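Local coordinates for putative 2OG-Fe(II) oxygenase family protein (Caulobacter crescentus CB15, PDB 3OOX) that probably uses iron(II) and oxygen to break down 2-oxoglutarate, as in the ethylene-forming and arginine-oxidising enzymes of the iron/ascorbate-dependent oxidoreductase family, at residues A[173-178]-A[261-266]. Numbering follows the deposited sequence.
Sequences LLHYPP and PRYSTP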
ATOM      1  N   LEU A 173       7.957   5.727   2.077  1.00 16.82           N
ATOM      2  CA  LEU A 173       7.859   7.125   2.496  1.00 16.38           C
ATOM      3  C   LEU A 173       8.029   7.957   1.216  1.00 16.61           C
ATOM      4  O   LEU A 173       8.996   7.786   0.474  1.00 17.37           O
ATOM      5  CB  LEU A 173       8.951   7.464   3.513  1.00 18.54           C
ATOM      6  CG  LEU A 173       9.181   6.443   4.631  1.00 17.23           C
ATOM      7  CD1 LEU A 173      10.397   6.884   5.494  1.00 20.17           C
ATOM      8  CD2 LEU A 173       7.928   6.241   5.500  1.00 19.98           C
ATOM      9  N   LEU A 174       7.066   8.836   0.936  1.00 17.89           N
ATOM     10  CA  LEU A 174       6.998   9.573  -0.327  1.00 18.24           C
ATOM     11  C   LEU A 174       6.845  11.061  -0.026  1.00 20.56           C
ATOM     12  O   LEU A 174       6.021  11.438   0.800  1.00 23.67           O
ATOM     13  CB  LEU A 174       5.794   9.089  -1.150  1.00 20.20           C
ATOM     14  CG  LEU A 174       5.423   9.679  -2.501  1.00 24.30           C
ATOM     15  CD1 LEU A 174       6.587   9.607  -3.463  1.00 23.22           C
ATOM     16  CD2 LEU A 174       4.161   8.957  -3.039  1.00 24.62           C
ATOM     17  N   HIS A 175       7.629  11.896  -0.706  1.00 18.87           N
ATOM     18  CA  HIS A 175       7.561  13.332  -0.559  1.00 19.94           C
ATOM     19  C   HIS A 175       7.464  14.003  -1.908  1.00 21.38           C
ATOM     20  O   HIS A 175       8.330  13.774  -2.784  1.00 20.20           O
ATOM     21  CB  HIS A 175       8.822  13.827   0.156  1.00 19.87           C
ATOM     22  CG  HIS A 175       9.000  15.321   0.171  1.00 21.00           C
ATOM     23  ND1 HIS A 175      10.206  15.911  -0.129  1.00 21.50           N
ATOM     24  CD2 HIS A 175       8.155  16.340   0.487  1.00 23.90           C
ATOM     25  CE1 HIS A 175      10.093  17.226  -0.018  1.00 24.78           C
ATOM     26  NE2 HIS A 175       8.854  17.513   0.336  1.00 27.35           N
ATOM     27  N   TYR A 176       6.429  14.839  -2.063  1.00 22.53           N
ATOM     28  CA  TYR A 176       6.305  15.769  -3.177  1.00 23.49           C
ATOM     29  C   TYR A 176       6.619  17.187  -2.687  1.00 25.00           C
ATOM     30  O   TYR A 176       5.819  17.746  -1.922  1.00 27.30           O
ATOM     31  CB  TYR A 176       4.876  15.784  -3.724  1.00 24.39           C
ATOM     32  CG  TYR A 176       4.490  14.591  -4.551  1.00 29.06           C
ATOM     33  CD1 TYR A 176       3.963  13.462  -3.958  1.00 34.32           C
ATOM     34  CD2 TYR A 176       4.625  14.620  -5.947  1.00 30.17           C
ATOM     35  CE1 TYR A 176       3.585  12.345  -4.739  1.00 32.23           C
ATOM     36  CE2 TYR A 176       4.264  13.536  -6.722  1.00 34.48           C
ATOM     37  CZ  TYR A 176       3.731  12.411  -6.114  1.00 31.48           C
ATOM     38  OH  TYR A 176       3.389  11.335  -6.908  1.00 38.67           O
ATOM     39  N   PRO A 177       7.781  17.744  -3.094  1.00 25.05           N
ATOM     40  CA  PRO A 177       8.068  19.129  -2.720  1.00 27.51           C
ATOM     41  C   PRO A 177       7.124  20.078  -3.411  1.00 28.73           C
ATOM     42  O   PRO A 177       6.629  19.774  -4.500  1.00 28.22           O
ATOM     43  CB  PRO A 177       9.496  19.344  -3.211  1.00 28.95           C
ATOM     44  CG  PRO A 177       9.681  18.351  -4.290  1.00 27.94           C
ATOM     45  CD  PRO A 177       8.893  17.144  -3.852  1.00 27.89           C
ATOM     46  N   PRO A 178       6.839  21.227  -2.772  1.00 30.33           N
ATOM     47  CA  PRO A 178       6.017  22.177  -3.465  1.00 32.76           C
ATOM     48  C   PRO A 178       6.816  22.842  -4.592  1.00 33.95           C
ATOM     49  O   PRO A 178       8.018  23.146  -4.447  1.00 33.70           O
ATOM     50  CB  PRO A 178       5.647  23.190  -2.372  1.00 32.96           C
ATOM     51  CG  PRO A 178       6.773  23.162  -1.458  1.00 33.15           C
ATOM     52  CD  PRO A 178       7.268  21.726  -1.454  1.00 31.86           C
ATOM     53  N   PRO A 261       4.015  21.107   0.880  1.00 37.32           N
ATOM     54  CA  PRO A 261       4.615  19.799   0.599  1.00 35.09           C
ATOM     55  C   PRO A 261       3.637  18.681   0.946  1.00 34.66           C
ATOM     56  O   PRO A 261       2.815  18.830   1.856  1.00 34.82           O
ATOM     57  CB  PRO A 261       5.862  19.758   1.500  1.00 35.29           C
ATOM     58  CG  PRO A 261       5.972  21.082   2.152  1.00 40.33           C
ATOM     59  CD  PRO A 261       4.690  21.818   1.982  1.00 39.27           C
ATOM     60  N   ARG A 262       3.723  17.565   0.222  1.00 30.77           N
ATOM     61  CA  ARG A 262       2.882  16.426   0.503  1.00 30.75           C
ATOM     62  C   ARG A 262       3.782  15.256   0.886  1.00 25.76           C
ATOM     63  O   ARG A 262       4.792  14.992   0.228  1.00 28.26           O
ATOM     64  CB  ARG A 262       2.054  16.034  -0.724  1.00 32.74           C
ATOM     65  CG  ARG A 262       1.053  17.089  -1.201  1.00 42.00           C
ATOM     66  CD  ARG A 262       0.275  16.582  -2.435  1.00 51.87           C
ATOM     67  NE  ARG A 262       0.989  16.780  -3.707  1.00 55.02           N
ATOM     68  CZ  ARG A 262       0.880  15.995  -4.784  1.00 59.17           C
ATOM     69  NH1 ARG A 262       0.109  14.909  -4.779  1.00 61.07           N
ATOM     70  NH2 ARG A 262       1.570  16.286  -5.881  1.00 61.24           N
ATOM     71  N   TYR A 263       3.393  14.566   1.943  1.00 24.37           N
ATOM     72  CA  TYR A 263       4.075  13.346   2.366  1.00 23.48           C
ATOM     73  C   TYR A 263       3.022  12.271   2.467  1.00 23.25           C
ATOM     74  O   TYR A 263       1.874  12.518   2.876  1.00 26.11           O
ATOM     75  CB  TYR A 263       4.740  13.502   3.740  1.00 24.15           C
ATOM     76  CG  TYR A 263       5.723  14.617   3.802  1.00 23.84           C
ATOM     77  CD1 TYR A 263       5.307  15.911   4.077  1.00 26.17           C
ATOM     78  CD2 TYR A 263       7.073  14.395   3.559  1.00 21.98           C
ATOM     79  CE1 TYR A 263       6.201  16.943   4.122  1.00 24.91           C
ATOM     80  CE2 TYR A 263       7.985  15.414   3.602  1.00 24.72           C
ATOM     81  CZ  TYR A 263       7.547  16.692   3.890  1.00 22.26           C
ATOM     82  OH  TYR A 263       8.450  17.718   3.944  1.00 24.91           O
ATOM     83  N   SER A 264       3.410  11.066   2.111  1.00 21.72           N
ATOM     84  CA  SER A 264       2.552   9.899   2.228  0.50 20.67           C
ATOM     85  C   SER A 264       3.396   8.703   2.662  1.00 19.60           C
ATOM     86  O   SER A 264       4.563   8.620   2.308  1.00 20.92           O
ATOM     87  CB  SER A 264       1.882   9.624   0.885  0.50 20.52           C
ATOM     88  OG  SER A 264       0.883   8.624   0.986  0.50 21.66           O
ATOM     89  N   THR A 265       2.800   7.783   3.404  1.00 17.31           N
ATOM     90  CA  THR A 265       3.522   6.614   3.898  1.00 17.63           C
ATOM     91  C   THR A 265       2.707   5.333   3.695  1.00 16.65           C
ATOM     92  O   THR A 265       2.387   4.627   4.672  1.00 16.95           O
ATOM     93  CB  THR A 265       3.939   6.772   5.389  1.00 19.71           C
ATOM     94  OG1 THR A 265       2.771   6.763   6.229  1.00 21.28           O
ATOM     95  CG2 THR A 265       4.742   8.083   5.595  1.00 21.09           C
ATOM     96  N   PRO A 266       2.399   4.972   2.433  1.00 15.79           N
ATOM     97  CA  PRO A 266       1.674   3.744   2.187  1.00 16.42           C
ATOM     98  C   PRO A 266       2.458   2.476   2.568  1.00 16.25           C
ATOM     99  O   PRO A 266       3.658   2.425   2.400  1.00 15.94           O
ATOM    100  CB  PRO A 266       1.423   3.767   0.675  1.00 17.22           C
ATOM    101  CG  PRO A 266       2.505   4.630   0.142  1.00 17.35           C
ATOM    102  CD  PRO A 266       2.738   5.682   1.191  1.00 17.80           C
TER
HETATM  103  O   HOH W   1       3.265  19.287  -2.974  1.00 42.66           O
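His175 and Tyr263 form a non-hydrogen-bonded pair between antiparallel strands 170-176 and 262-269, neighbours in the main sheet of what is, by family, a double-stranded beta-helix oxygenase. Their side chains share one face of the sheet, where the rings run side by side with planes 10° apart, yet are slid so far that they barely overlap. This is the close-packed part of the contact: His175 CD2 sits over the face of the tyrosine, 3.3 Å from Tyr263 CE2. With CG anti to the backbone N (chi1 170°), the imidazole leans toward Tyr263, and Glu97 fixes its rotation by a hydrogen bond to ND1. Replacing Tyr263 by an alanine would probably leave one side of the imidazole without its aromatic neighbour and open a gap beside Lys56 of helix 45-59.

Further along, toward the buried end, Leu173 CD2 meets the methyl Thr265 CG2 at 3.7 Å, both residues also touching helix 127-152. Leu174 and Ser264 exchange two backbone hydrogen bonds, as do Tyr176 and Arg262, the straightest being Arg262 N to Tyr176 O at 3.0 Å (170° at the hydrogen). The carbonyl oxygens of Leu174 and Arg262 each take a CA-H contact as well.

The face carrying Leu174, Tyr176, Arg262 and Ser264 is more open to solvent. There the arginine chain, bent at its third torsion, lays its guanidinium on the phenol ring as a cation-pi stack, Arg262 CZ lying 4.1 Å from the centroid of the Tyr176 ring. A water at the guanidinium edge donates to Tyr176 O and weakly accepts from Arg262 NE. Past the strand ends the contact is looser: exposed Pro178 and Pro261 touch (Pro178 CD to Pro261 CB, 3.8 Å), and Pro261 CB also reaches the imidazole edge. The backbone bonds fix the register, while apolar contacts hold the buried end and a probably positive guanidinium on an aromatic face, with water at its edge, holds the outer one.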